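Local coordinates for protein alpha-1,2-Mannosidase (Trichoderma reesei, PDB 1HCU) that probably trims alpha-1,2-linked mannose residues from N-linked high-mannose glycans as a calcium-dependent glycoside hydrolase of family 47, at residues Ile252-Tyr257 with Ala263-Arg268; Glu100-Tyr105 with Val182-Arg187; Ser132-Ala137 with Ser189-Asn194; His307-Gly312 with Ser337-Thr342. All blocks are in the same frame, centred on the assembly; numbering follows the deposited sequence.

Contact 1 of 4, residues Ile252-Tyr257 with Ala263-Arg268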
loop_
_atom_site.group_PDB
_atom_site.type_symbol
_atom_site.label_atom_id
_atom_site.label_comp_id
_atom_site.label_asym_id
_atom_site.label_seq_id
_atom_site.Cartn_x
_atom_site.Cartn_y
_atom_site.Cartn_z
ATOM N N ILE A 252 -7.464 -6.131 -9.840
ATOM C CA ILE A 252 -7.265 -7.571 -9.748
ATOM C C ILE A 252 -7.637 -8.082 -8.354
ATOM O O ILE A 252 -8.071 -9.228 -8.204
ATOM C CB ILE A 252 -5.796 -7.951 -10.068
ATOM C CG1 ILE A 252 -5.640 -9.474 -10.150
ATOM C CG2 ILE A 252 -4.876 -7.376 -9.012
ATOM C CD1 ILE A 252 -6.415 -10.117 -11.277
ATOM N N LYS A 253 -7.487 -7.240 -7.334
ATOM C CA LYS A 253 -7.822 -7.675 -5.983
ATOM C C LYS A 253 -9.321 -7.881 -5.782
ATOM O O LYS A 253 -9.733 -8.716 -4.976
ATOM C CB LYS A 253 -7.250 -6.707 -4.942
ATOM C CG LYS A 253 -5.740 -6.869 -4.774
ATOM C CD LYS A 253 -5.191 -6.081 -3.595
ATOM C CE LYS A 253 -3.701 -6.351 -3.403
ATOM N NZ LYS A 253 -3.152 -5.598 -2.229
ATOM N N MET A 254 -10.129 -7.131 -6.525
ATOM C CA MET A 254 -11.578 -7.262 -6.453
ATOM C C MET A 254 -11.949 -8.597 -7.083
ATOM O O MET A 254 -12.928 -9.237 -6.684
ATOM C CB MET A 254 -12.272 -6.125 -7.221
ATOM C CG MET A 254 -12.273 -4.781 -6.510
ATOM S SD MET A 254 -12.765 -4.942 -4.760
ATOM C CE MET A 254 -14.517 -5.193 -4.912
ATOM N N TYR A 255 -11.158 -9.023 -8.065
ATOM C CA TYR A 255 -11.411 -10.297 -8.737
ATOM C C TYR A 255 -11.170 -11.451 -7.775
ATOM O O TYR A 255 -11.798 -12.504 -7.890
ATOM C CB TYR A 255 -10.507 -10.450 -9.960
ATOM C CG TYR A 255 -10.694 -11.750 -10.713
ATOM C CD1 TYR A 255 -11.867 -12.016 -11.427
ATOM C CD2 TYR A 255 -9.679 -12.701 -10.741
ATOM C CE1 TYR A 255 -12.016 -13.202 -12.158
ATOM C CE2 TYR A 255 -9.815 -13.883 -11.464
ATOM C CZ TYR A 255 -10.977 -14.129 -12.168
ATOM O OH TYR A 255 -11.074 -15.308 -12.884
ATOM N N LEU A 256 -10.243 -11.255 -6.839
ATOM C CA LEU A 256 -9.939 -12.279 -5.847
ATOM C C LEU A 256 -11.096 -12.268 -4.844
ATOM O O LEU A 256 -11.566 -13.324 -4.405
ATOM C CB LEU A 256 -8.624 -11.953 -5.122
ATOM C CG LEU A 256 -7.845 -13.079 -4.423
ATOM C CD1 LEU A 256 -6.859 -12.491 -3.401
ATOM C CD2 LEU A 256 -8.791 -14.025 -3.727
ATOM N N TYR A 257 -11.556 -11.067 -4.491
ATOM C CA TYR A 257 -12.643 -10.920 -3.531
ATOM C C TYR A 257 -13.917 -11.622 -4.010
ATOM O O TYR A 257 -14.670 -12.158 -3.210
ATOM C CB TYR A 257 -12.919 -9.433 -3.244
ATOM C CG TYR A 257 -13.907 -9.227 -2.113
ATOM C CD1 TYR A 257 -15.245 -8.908 -2.371
ATOM C CD2 TYR A 257 -13.524 -9.429 -0.783
ATOM C CE1 TYR A 257 -16.179 -8.799 -1.326
ATOM C CE2 TYR A 257 -14.448 -9.323 0.262
ATOM C CZ TYR A 257 -15.770 -9.010 -0.014
ATOM O OH TYR A 257 -16.668 -8.920 1.021
ATOM N N ALA A 263 -15.550 -9.802 -12.442
ATOM C CA ALA A 263 -14.829 -10.376 -13.576
ATOM C C ALA A 263 -14.454 -9.276 -14.568
ATOM O O ALA A 263 -13.429 -9.356 -15.245
ATOM C CB ALA A 263 -15.695 -11.425 -14.271
ATOM N N HIS A 264 -15.290 -8.247 -14.649
ATOM C CA HIS A 264 -15.027 -7.147 -15.568
ATOM C C HIS A 264 -13.821 -6.338 -15.095
ATOM O O HIS A 264 -13.082 -5.787 -15.905
ATOM C CB HIS A 264 -16.247 -6.229 -15.696
ATOM C CG HIS A 264 -16.119 -5.226 -16.798
ATOM N ND1 HIS A 264 -16.273 -3.870 -16.597
ATOM C CD2 HIS A 264 -15.827 -5.381 -18.110
ATOM C CE1 HIS A 264 -16.078 -3.233 -17.738
ATOM N NE2 HIS A 264 -15.806 -4.126 -18.671
ATOM N N TYR A 265 -13.645 -6.266 -13.775
ATOM C CA TYR A 265 -12.515 -5.553 -13.168
ATOM C C TYR A 265 -11.241 -6.270 -13.609
ATOM O O TYR A 265 -10.227 -5.643 -13.918
ATOM C CB TYR A 265 -12.615 -5.593 -11.641
ATOM C CG TYR A 265 -13.562 -4.583 -11.014
ATOM C CD1 TYR A 265 -13.154 -3.816 -9.919
ATOM C CD2 TYR A 265 -14.856 -4.394 -11.500
ATOM C CE1 TYR A 265 -14.002 -2.887 -9.325
ATOM C CE2 TYR A 265 -15.720 -3.459 -10.911
ATOM C CZ TYR A 265 -15.279 -2.712 -9.825
ATOM O OH TYR A 265 -16.101 -1.774 -9.240
ATOM N N LYS A 266 -11.325 -7.597 -13.633
ATOM C CA LYS A 266 -10.221 -8.457 -14.042
ATOM C C LYS A 266 -9.812 -8.154 -15.484
ATOM O O LYS A 266 -8.622 -8.094 -15.795
ATOM C CB LYS A 266 -10.632 -9.928 -13.933
ATOM C CG LYS A 266 -9.643 -10.873 -14.583
ATOM C CD LYS A 266 -10.325 -12.094 -15.172
ATOM C CE LYS A 266 -11.304 -11.713 -16.260
ATOM N NZ LYS A 266 -11.884 -12.901 -16.939
ATOM N N ASP A 267 -10.799 -7.975 -16.364
ATOM C CA ASP A 267 -10.511 -7.663 -17.765
ATOM C C ASP A 267 -9.810 -6.314 -17.908
ATOM O O ASP A 267 -8.894 -6.175 -18.717
ATOM C CB ASP A 267 -11.795 -7.667 -18.610
ATOM C CG ASP A 267 -12.301 -9.076 -18.916
ATOM O OD1 ASP A 267 -11.575 -10.061 -18.637
ATOM O OD2 ASP A 267 -13.429 -9.194 -19.449
ATOM N N ARG A 268 -10.232 -5.319 -17.130
ATOM C CA ARG A 268 -9.601 -4.001 -17.213
ATOM C C ARG A 268 -8.144 -4.063 -16.729
ATOM O O ARG A 268 -7.287 -3.308 -17.205
ATOM C CB ARG A 268 -10.399 -2.964 -16.405
ATOM C CG ARG A 268 -11.813 -2.717 -16.938
ATOM C CD ARG A 268 -11.809 -2.264 -18.403
ATOM N NE ARG A 268 -11.030 -1.048 -18.602
ATOM C CZ ARG A 268 -10.889 -0.420 -19.766
ATOM N NH1 ARG A 268 -11.476 -0.891 -20.861
ATOM N NH2 ARG A 268 -10.155 0.687 -19.832
#
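Tyr255 and Lys266 run side by side and point the same way, the aliphatic part of the lysine laid over one face of the tyrosine ring. Lys266 CB meets Tyr255 CD1 at 3.5 Å. Farther along, Lys266 CD stands 3.9 Å from the Tyr255 ring centroid and 22° off its normal, a CH-pi contact displaced toward the rim. CG of Lys266 is trans to the backbone N (chi1 169°), and bends at chi2 and chi3 fold the chain across the ring. Its NZ is paired along its own helix with Asp267 OD1 at 3.3 Å. Ala263 instead comes to the ring edge, its CA 4.0 Å from Tyr255 CD1. With an alanine here in place of Tyr255, the Lys266 methylenes lose their flat support and are likely to turn more freely. Met254 and Tyr265 make a second pair that point alike, with Met254 CG 3.7 Å from Tyr265 CD1. This pair is buried, Met254 also packing on Val182 and Leu183. The segments belong to consecutive helices, 245-257 and 263-280, which run nearly antiparallel as a helical hairpin of the (alpha/alpha)7 barrel. The closest contacts are made by carbon, so the hairpin is joined here by dispersion and CH-pi forces.

Contact 2 of 4, residues Glu100-Tyr105 with Val182-Arg187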
loop_
_atom_site.group_PDB
_atom_site.type_symbol
_atom_site.label_atom_id
_atom_site.label_comp_id
_atom_site.label_asym_id
_atom_site.label_seq_id
_atom_site.Cartn_x
_atom_site.Cartn_y
_atom_site.Cartn_z
ATOM N N GLU A 100 -6.853 8.285 2.351
ATOM C CA GLU A 100 -5.980 7.905 3.465
ATOM C C GLU A 100 -6.780 7.323 4.626
ATOM O O GLU A 100 -6.372 6.329 5.233
ATOM C CB GLU A 100 -5.185 9.117 3.965
ATOM C CG GLU A 100 -4.312 9.817 2.922
ATOM C CD GLU A 100 -3.232 8.912 2.338
ATOM O OE1 GLU A 100 -2.817 7.951 3.019
ATOM O OE2 GLU A 100 -2.785 9.174 1.203
ATOM N N THR A 101 -7.919 7.937 4.935
ATOM C CA THR A 101 -8.754 7.471 6.037
ATOM C C THR A 101 -9.317 6.077 5.763
ATOM O O THR A 101 -9.358 5.219 6.645
ATOM C CB THR A 101 -9.926 8.451 6.292
ATOM O OG1 THR A 101 -9.400 9.762 6.522
ATOM C CG2 THR A 101 -10.735 8.023 7.510
ATOM N N ASN A 102 -9.732 5.859 4.523
ATOM C CA ASN A 102 -10.300 4.594 4.098
ATOM C C ASN A 102 -9.350 3.408 4.222
ATOM O O ASN A 102 -9.675 2.405 4.858
ATOM C CB ASN A 102 -10.767 4.717 2.643
ATOM C CG ASN A 102 -11.180 3.383 2.053
ATOM O OD1 ASN A 102 -12.260 2.865 2.346
ATOM N ND2 ASN A 102 -10.311 2.810 1.236
ATOM N N ILE A 103 -8.182 3.520 3.603
ATOM C CA ILE A 103 -7.211 2.432 3.607
ATOM C C ILE A 103 -6.629 2.102 4.984
ATOM O O ILE A 103 -6.331 0.936 5.272
ATOM C CB ILE A 103 -6.054 2.717 2.598
ATOM C CG1 ILE A 103 -5.188 3.880 3.088
ATOM C CG2 ILE A 103 -6.636 3.032 1.223
ATOM C CD1 ILE A 103 -3.968 4.158 2.214
ATOM N N ARG A 104 -6.478 3.115 5.834
ATOM C CA ARG A 104 -5.927 2.896 7.177
ATOM C C ARG A 104 -6.974 2.503 8.221
ATOM O O ARG A 104 -6.958 1.395 8.750
ATOM C CB ARG A 104 -5.196 4.148 7.678
ATOM C CG ARG A 104 -3.881 4.465 6.992
ATOM C CD ARG A 104 -3.157 5.564 7.754
ATOM N NE ARG A 104 -1.873 5.901 7.157
ATOM C CZ ARG A 104 -1.725 6.340 5.913
ATOM N NH1 ARG A 104 -2.793 6.492 5.142
ATOM N NH2 ARG A 104 -0.515 6.625 5.441
ATOM N N TYR A 105 -7.884 3.422 8.514
ATOM C CA TYR A 105 -8.898 3.180 9.530
ATOM C C TYR A 105 -9.935 2.119 9.170
ATOM O O TYR A 105 -10.044 1.094 9.839
ATOM C CB TYR A 105 -9.569 4.508 9.883
ATOM C CG TYR A 105 -8.624 5.464 10.584
ATOM C CD1 TYR A 105 -8.197 6.644 9.971
ATOM C CD2 TYR A 105 -8.180 5.199 11.884
ATOM C CE1 TYR A 105 -7.354 7.545 10.647
ATOM C CE2 TYR A 105 -7.344 6.086 12.563
ATOM C CZ TYR A 105 -6.939 7.260 11.945
ATOM O OH TYR A 105 -6.164 8.160 12.650
ATOM N N VAL A 182 -13.362 0.800 -3.298
ATOM C CA VAL A 182 -14.221 -0.343 -3.597
ATOM C C VAL A 182 -14.019 -1.594 -2.736
ATOM O O VAL A 182 -14.995 -2.213 -2.309
ATOM C CB VAL A 182 -14.123 -0.721 -5.109
ATOM C CG1 VAL A 182 -12.684 -1.053 -5.491
ATOM C CG2 VAL A 182 -15.035 -1.885 -5.408
ATOM N N LEU A 183 -12.770 -1.963 -2.465
ATOM C CA LEU A 183 -12.505 -3.149 -1.659
ATOM C C LEU A 183 -13.088 -3.034 -0.251
ATOM O O LEU A 183 -13.867 -3.885 0.176
ATOM C CB LEU A 183 -10.997 -3.402 -1.536
ATOM C CG LEU A 183 -10.505 -4.858 -1.474
ATOM C CD1 LEU A 183 -9.097 -4.896 -0.862
ATOM C CD2 LEU A 183 -11.448 -5.710 -0.667
ATOM N N GLU A 184 -12.730 -1.983 0.479
ATOM C CA GLU A 184 -13.231 -1.880 1.842
ATOM C C GLU A 184 -14.697 -1.519 1.996
ATOM O O GLU A 184 -15.340 -1.941 2.953
ATOM C CB GLU A 184 -12.346 -0.959 2.712
ATOM C CG GLU A 184 -11.607 0.185 2.045
ATOM C CD GLU A 184 -10.520 -0.258 1.082
ATOM O OE1 GLU A 184 -10.790 -0.275 -0.135
ATOM O OE2 GLU A 184 -9.401 -0.592 1.542
ATOM N N TRP A 185 -15.235 -0.769 1.044
ATOM C CA TRP A 185 -16.640 -0.387 1.094
ATOM C C TRP A 185 -17.542 -1.567 0.707
ATOM O O TRP A 185 -18.644 -1.710 1.236
ATOM C CB TRP A 185 -16.880 0.831 0.192
ATOM C CG TRP A 185 -16.424 2.110 0.853
ATOM C CD1 TRP A 185 -15.147 2.437 1.231
ATOM C CD2 TRP A 185 -17.261 3.185 1.296
ATOM N NE1 TRP A 185 -15.145 3.645 1.887
ATOM C CE2 TRP A 185 -16.427 4.127 1.942
ATOM C CE3 TRP A 185 -18.636 3.441 1.214
ATOM C CZ2 TRP A 185 -16.926 5.311 2.506
ATOM C CZ3 TRP A 185 -19.133 4.621 1.776
ATOM C CH2 TRP A 185 -18.278 5.538 2.411
ATOM N N THR A 186 -17.071 -2.417 -0.202
ATOM C CA THR A 186 -17.851 -3.585 -0.591
ATOM C C THR A 186 -17.801 -4.570 0.573
ATOM O O THR A 186 -18.793 -5.217 0.899
ATOM C CB THR A 186 -17.288 -4.267 -1.867
ATOM O OG1 THR A 186 -17.517 -3.421 -3.003
ATOM C CG2 THR A 186 -17.972 -5.608 -2.104
ATOM N N ARG A 187 -16.639 -4.653 1.216
ATOM C CA ARG A 187 -16.450 -5.538 2.363
ATOM C C ARG A 187 -17.397 -5.109 3.481
ATOM O O ARG A 187 -18.006 -5.942 4.143
ATOM C CB ARG A 187 -14.992 -5.475 2.853
ATOM C CG ARG A 187 -14.648 -6.491 3.937
ATOM C CD ARG A 187 -14.973 -7.896 3.459
ATOM N NE ARG A 187 -14.912 -8.902 4.518
ATOM C CZ ARG A 187 -15.695 -9.980 4.565
ATOM N NH1 ARG A 187 -16.601 -10.181 3.611
ATOM N NH2 ARG A 187 -15.567 -10.866 5.551
#
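Asn102 reaches across to Glu184 and Trp185, bringing an amide, a carboxylate and an indole together in a buried setting. Helices 98-117 and 182-192, which carry them, belong to the family 47 (alpha/alpha)7 barrel. In Asn102 a chi1 of 171° stretches the amide out from the first helix toward the second. Its OD1 arrives at the edge of the Trp185 indole, near the ring plane, 3.0 Å from Trp185 NE1. Glu184 is modelled with an off-staggered chi1 of 30° and a bend at chi2, but the placement of its CG, too close to Asn102 OD1, is doubtful. The carboxylate and amide planes stand 68° apart. Asn102 ND2 and Glu184 OE1 approach to 3.4 Å, but the angle is too poor for a hydrogen bond; Glu184 OE2 is served instead by Asn484 ND2, which also donates to Ile103 O and so ties the two helices together. On the first helix Arg104 extends its chain and turns the guanidinium back, and NH1 bonds Glu100 OE1 at 2.6 Å in a salt bridge. Glu100 is a predicted proton donor. Ile103 packs on Thr485, a calcium-binding residue. Around the pair, Thr101 and Trp185 pack on helix 127-144, Glu184 on Tyr250 of helix 245-257, and Val182, Trp185 and Thr186 on helix 196-209.

Contact 3 of 4, residues Ser132-Ala137 with Ser189-Asn194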
loop_
_atom_site.group_PDB
_atom_site.type_symbol
_atom_site.label_atom_id
_atom_site.label_comp_id
_atom_site.label_asym_id
_atom_site.label_seq_id
_atom_site.Cartn_x
_atom_site.Cartn_y
_atom_site.Cartn_z
ATOM N N SER A 132 -17.088 -3.938 18.293
ATOM C CA SER A 132 -16.854 -2.499 18.187
ATOM C C SER A 132 -16.126 -2.145 16.894
ATOM O O SER A 132 -16.421 -1.125 16.266
ATOM C CB SER A 132 -16.033 -1.986 19.378
ATOM O OG SER A 132 -16.801 -1.971 20.568
ATOM N N LEU A 133 -15.173 -2.989 16.505
ATOM C CA LEU A 133 -14.406 -2.755 15.288
ATOM C C LEU A 133 -15.367 -2.504 14.129
ATOM O O LEU A 133 -15.274 -1.485 13.449
ATOM C CB LEU A 133 -13.506 -3.962 14.974
ATOM C CG LEU A 133 -12.459 -4.369 16.020
ATOM C CD1 LEU A 133 -11.839 -5.712 15.653
ATOM C CD2 LEU A 133 -11.384 -3.296 16.117
ATOM N N LEU A 134 -16.300 -3.427 13.917
ATOM C CA LEU A 134 -17.263 -3.286 12.834
ATOM C C LEU A 134 -18.193 -2.096 13.050
ATOM O O LEU A 134 -18.469 -1.343 12.115
ATOM C CB LEU A 134 -18.082 -4.574 12.665
ATOM C CG LEU A 134 -19.205 -4.568 11.622
ATOM C CD1 LEU A 134 -18.671 -4.102 10.276
ATOM C CD2 LEU A 134 -19.785 -5.965 11.499
ATOM N N ARG A 135 -18.672 -1.910 14.277
ATOM C CA ARG A 135 -19.560 -0.785 14.554
ATOM C C ARG A 135 -18.858 0.526 14.257
ATOM O O ARG A 135 -19.419 1.405 13.602
ATOM C CB ARG A 135 -20.024 -0.791 16.016
ATOM C CG ARG A 135 -21.015 -1.884 16.346
ATOM N N GLN A 136 -17.623 0.659 14.733
ATOM C CA GLN A 136 -16.874 1.890 14.501
ATOM C C GLN A 136 -16.581 2.113 13.017
ATOM O O GLN A 136 -16.559 3.252 12.555
ATOM C CB GLN A 136 -15.575 1.880 15.317
ATOM C CG GLN A 136 -15.766 2.187 16.809
ATOM C CD GLN A 136 -15.927 3.678 17.101
ATOM O OE1 GLN A 136 -15.172 4.247 17.887
ATOM N NE2 GLN A 136 -16.908 4.309 16.478
ATOM N N ALA A 137 -16.378 1.028 12.269
ATOM C CA ALA A 137 -16.097 1.132 10.834
ATOM C C ALA A 137 -17.317 1.705 10.113
ATOM O O ALA A 137 -17.197 2.585 9.264
ATOM C CB ALA A 137 -15.750 -0.235 10.264
ATOM N N SER A 189 -20.339 -3.501 3.211
ATOM C CA SER A 189 -21.716 -3.858 2.864
ATOM C C SER A 189 -21.970 -5.332 3.142
ATOM O O SER A 189 -23.022 -5.704 3.654
ATOM C CB SER A 189 -22.009 -3.599 1.383
ATOM O OG SER A 189 -22.024 -2.219 1.086
ATOM N N ASP A 190 -21.008 -6.172 2.788
ATOM C CA ASP A 190 -21.166 -7.600 3.003
ATOM C C ASP A 190 -21.218 -7.942 4.490
ATOM O O ASP A 190 -21.943 -8.843 4.902
ATOM C CB ASP A 190 -20.024 -8.367 2.330
ATOM C CG ASP A 190 -20.194 -8.468 0.824
ATOM O OD1 ASP A 190 -19.292 -9.034 0.171
ATOM O OD2 ASP A 190 -21.224 -7.991 0.298
ATOM N N LEU A 191 -20.453 -7.211 5.292
ATOM C CA LEU A 191 -20.402 -7.444 6.732
ATOM C C LEU A 191 -21.604 -6.871 7.476
ATOM O O LEU A 191 -22.052 -7.451 8.464
ATOM C CB LEU A 191 -19.115 -6.847 7.297
ATOM C CG LEU A 191 -18.066 -7.806 7.868
ATOM C CD1 LEU A 191 -18.156 -9.171 7.215
ATOM C CD2 LEU A 191 -16.682 -7.189 7.675
ATOM N N THR A 192 -22.127 -5.745 6.992
ATOM C CA THR A 192 -23.269 -5.077 7.624
ATOM C C THR A 192 -24.631 -5.437 7.028
ATOM O O THR A 192 -25.649 -5.320 7.695
ATOM C CB THR A 192 -23.160 -3.537 7.519
ATOM O OG1 THR A 192 -23.211 -3.160 6.133
ATOM C CG2 THR A 192 -21.861 -3.031 8.139
ATOM N N GLY A 193 -24.656 -5.844 5.767
ATOM C CA GLY A 193 -25.923 -6.170 5.138
ATOM C C GLY A 193 -26.545 -4.945 4.487
ATOM O O GLY A 193 -27.632 -5.021 3.923
ATOM N N ASN A 194 -25.856 -3.812 4.583
ATOM C CA ASN A 194 -26.320 -2.560 3.993
ATOM C C ASN A 194 -25.587 -2.372 2.655
ATOM O O ASN A 194 -24.408 -2.035 2.629
ATOM C CB ASN A 194 -26.005 -1.393 4.934
ATOM C CG ASN A 194 -26.470 -0.061 4.386
ATOM O OD1 ASN A 194 -26.953 0.022 3.261
ATOM N ND2 ASN A 194 -26.324 0.993 5.184
#
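The C-terminal end of helix 182-192, closed by an ST turn at Thr192, meets helix 127-144 near the surface of the (alpha/alpha)7 barrel, with Leu134 touching Leu191 and Thr192. Leu134 carries the whole approach from its side. Its chi1 of 176° turns CG away from the backbone N and sends both methyls across: Leu134 CD1 lies 4.0 Å from Thr192 CG2 and 4.1 Å from Leu191 CB, in apolar contact, while Leu134 CD2 sits 4.1 Å from the backbone Leu191 O, a van der Waals contact with an oxygen. The leucine slants across both partners. Tyr113 of helix 98-117 also packs on Leu134. Thr192 splits its branches, the methyl facing Leu134 and the hydroxyl serving the turn, where Thr192 OG1 is hydrogen-bonded to Leu188 O and accepts from Asn194 N at 3.1 Å. With a valine in its place the hydroxyl is gone, and Asn194 N would probably be left without this acceptor. Gly193 leaves the helix with positive phi (89°), where a CB would jam against the preceding carbonyl oxygen. The chain then comes back on itself: Asn194 OD1 caps Gln196 N at the start of helix 196-209, and Ser189 OG donates to Asn194 O at 2.8 Å.

Contact 4 of 4, residues His307-Gly312 with Ser337-Thr342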
loop_
_atom_site.group_PDB
_atom_site.type_symbol
_atom_site.label_atom_id
_atom_site.label_comp_id
_atom_site.label_asym_id
_atom_site.label_seq_id
_atom_site.Cartn_x
_atom_site.Cartn_y
_atom_site.Cartn_z
ATOM N N HIS A 307 10.055 4.358 -5.103
ATOM C CA HIS A 307 9.655 3.317 -4.168
ATOM C C HIS A 307 8.167 2.943 -4.215
ATOM O O HIS A 307 7.812 1.797 -3.944
ATOM C CB HIS A 307 10.058 3.739 -2.758
ATOM C CG HIS A 307 10.222 2.596 -1.810
ATOM N ND1 HIS A 307 9.173 1.786 -1.433
ATOM C CD2 HIS A 307 11.311 2.136 -1.150
ATOM C CE1 HIS A 307 9.607 0.878 -0.577
ATOM N NE2 HIS A 307 10.899 1.069 -0.388
ATOM N N LEU A 308 7.297 3.888 -4.560
ATOM C CA LEU A 308 5.860 3.581 -4.618
ATOM C C LEU A 308 5.563 2.553 -5.703
ATOM O O LEU A 308 4.785 1.622 -5.489
ATOM C CB LEU A 308 5.025 4.850 -4.875
ATOM C CG LEU A 308 4.910 5.884 -3.747
ATOM C CD1 LEU A 308 4.116 7.095 -4.236
ATOM C CD2 LEU A 308 4.230 5.257 -2.532
ATOM N N ALA A 309 6.192 2.715 -6.864
ATOM C CA ALA A 309 5.969 1.789 -7.975
ATOM C C ALA A 309 6.553 0.398 -7.739
ATOM O O ALA A 309 6.258 -0.529 -8.490
ATOM C CB ALA A 309 6.537 2.365 -9.261
ATOM N N SER A 310 7.369 0.236 -6.701
ATOM C CA SER A 310 7.963 -1.072 -6.469
ATOM C C SER A 310 6.952 -2.120 -5.999
ATOM O O SER A 310 7.283 -3.299 -5.897
ATOM C CB SER A 310 9.121 -0.974 -5.469
ATOM O OG SER A 310 8.657 -0.664 -4.170
ATOM N N PHE A 311 5.723 -1.698 -5.720
ATOM C CA PHE A 311 4.684 -2.625 -5.264
ATOM C C PHE A 311 4.188 -3.416 -6.479
ATOM O O PHE A 311 3.571 -4.471 -6.344
ATOM C CB PHE A 311 3.502 -1.854 -4.663
ATOM C CG PHE A 311 2.415 -1.552 -5.662
ATOM C CD1 PHE A 311 1.281 -2.353 -5.734
ATOM C CD2 PHE A 311 2.571 -0.528 -6.592
ATOM C CE1 PHE A 311 0.318 -2.143 -6.720
ATOM C CE2 PHE A 311 1.622 -0.310 -7.581
ATOM C CZ PHE A 311 0.491 -1.120 -7.646
ATOM N N GLY A 312 4.460 -2.880 -7.664
ATOM C CA GLY A 312 4.037 -3.516 -8.900
ATOM C C GLY A 312 4.378 -4.989 -9.008
ATOM O O GLY A 312 3.539 -5.791 -9.424
ATOM N N SER A 337 12.759 -8.072 -8.498
ATOM C CA SER A 337 14.207 -8.162 -8.565
ATOM C C SER A 337 14.858 -6.844 -8.959
ATOM O O SER A 337 15.838 -6.413 -8.344
ATOM C CB SER A 337 14.602 -9.240 -9.574
ATOM O OG SER A 337 15.999 -9.266 -9.764
ATOM N N SER A 338 14.316 -6.199 -9.985
ATOM C CA SER A 338 14.880 -4.942 -10.451
ATOM C C SER A 338 14.808 -3.843 -9.409
ATOM O O SER A 338 15.782 -3.124 -9.190
ATOM C CB SER A 338 14.179 -4.492 -11.733
ATOM O OG SER A 338 14.617 -5.264 -12.833
ATOM N N TYR A 339 13.653 -3.717 -8.768
ATOM C CA TYR A 339 13.473 -2.697 -7.750
ATOM C C TYR A 339 14.310 -2.992 -6.504
ATOM O O TYR A 339 14.687 -2.077 -5.772
ATOM C CB TYR A 339 11.985 -2.556 -7.426
ATOM C CG TYR A 339 11.265 -1.667 -8.423
ATOM C CD1 TYR A 339 11.207 -0.293 -8.228
ATOM C CD2 TYR A 339 10.696 -2.192 -9.593
ATOM C CE1 TYR A 339 10.608 0.547 -9.156
ATOM C CE2 TYR A 339 10.092 -1.354 -10.534
ATOM C CZ TYR A 339 10.056 0.016 -10.303
ATOM O OH TYR A 339 9.474 0.868 -11.214
ATOM N N PHE A 340 14.623 -4.263 -6.268
ATOM C CA PHE A 340 15.462 -4.578 -5.120
ATOM C C PHE A 340 16.882 -4.100 -5.414
ATOM O O PHE A 340 17.643 -3.795 -4.501
ATOM C CB PHE A 340 15.486 -6.074 -4.825
ATOM C CG PHE A 340 16.414 -6.437 -3.707
ATOM C CD1 PHE A 340 16.077 -6.159 -2.385
ATOM C CD2 PHE A 340 17.656 -6.995 -3.981
ATOM C CE1 PHE A 340 16.970 -6.433 -1.350
ATOM C CE2 PHE A 340 18.553 -7.269 -2.960
ATOM C CZ PHE A 340 18.211 -6.989 -1.637
ATOM N N GLY A 341 17.223 -4.028 -6.699
ATOM C CA GLY A 341 18.540 -3.568 -7.107
ATOM C C GLY A 341 18.792 -2.118 -6.715
ATOM O O GLY A 341 19.947 -1.682 -6.675
ATOM N N THR A 342 17.727 -1.360 -6.441
ATOM C CA THR A 342 17.891 0.044 -6.034
ATOM C C THR A 342 18.148 0.085 -4.527
ATOM O O THR A 342 18.511 1.118 -3.966
ATOM C CB THR A 342 16.644 0.922 -6.369
ATOM O OG1 THR A 342 15.494 0.435 -5.659
ATOM C CG2 THR A 342 16.364 0.911 -7.871
#
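Tyr339 is the residue of 337-342 that meets the other segment, laying one face of its ring over Ser310 and Ala309. Ser310 CA stands 4.0 Å from the Tyr339 ring centroid, 19° off the normal, in a CH-pi contact, and Ser310 CB presses on Tyr339 CD1 at 3.5 Å. Ala309 O lies over the same face nearer the rim, while Ala309 CB reaches Tyr339 OH at 3.8 Å. The hydroxyl is hydrogen-bonded to Ser305 OG and Leu293 N, fastening the ring end to strands 300-306 and 292-297 of the antiparallel sheet; Phe292 meets the ring edge to face. The turn beneath is a short 3-10 element between strand 300-306 and helix 312-323 of the (alpha/alpha)7 barrel. Ser310 OG swings between the backbone N and carbonyl carbon (chi1 69°) and donates to His307 O at 2.6 Å, so this oxygen takes two bonds, the other from Ser310 N. Ser310 also packs against Glu393, a predicted active-site residue, consistent with Tyr339 lying in a second shell behind it. Next, Phe340 faces the other way, onto Leu413 and Glu416 of helix 408-425. At Thr342, OG1 turns back to Tyr339 O at 2.6 Å, joining Thr342 N on the same acceptor.

How the contacts relate
Contacts 2 and 3 share helix 182-192, the first near its start and the second at its end, with centres about 12 Å apart; their other helices, 98-117 and 127-144, follow each other in the chain, so their segments interleave. Contact 1 comes next and contact 4 last. Contact 1 leans on helix 182-192 as well: Tyr257 OH lies 2.9 Å from Arg187 NH1 and 2.8 Å from Asp190 OD1, both probable hydrogen bonds. Contact 4 touches none of the others and lies across the centre of the chain from contacts 2 and 3, about 25 and 35 Å away between centres. Contact 2 contains Glu100 and contact 4 packs on Glu393, both predicted active-site residues.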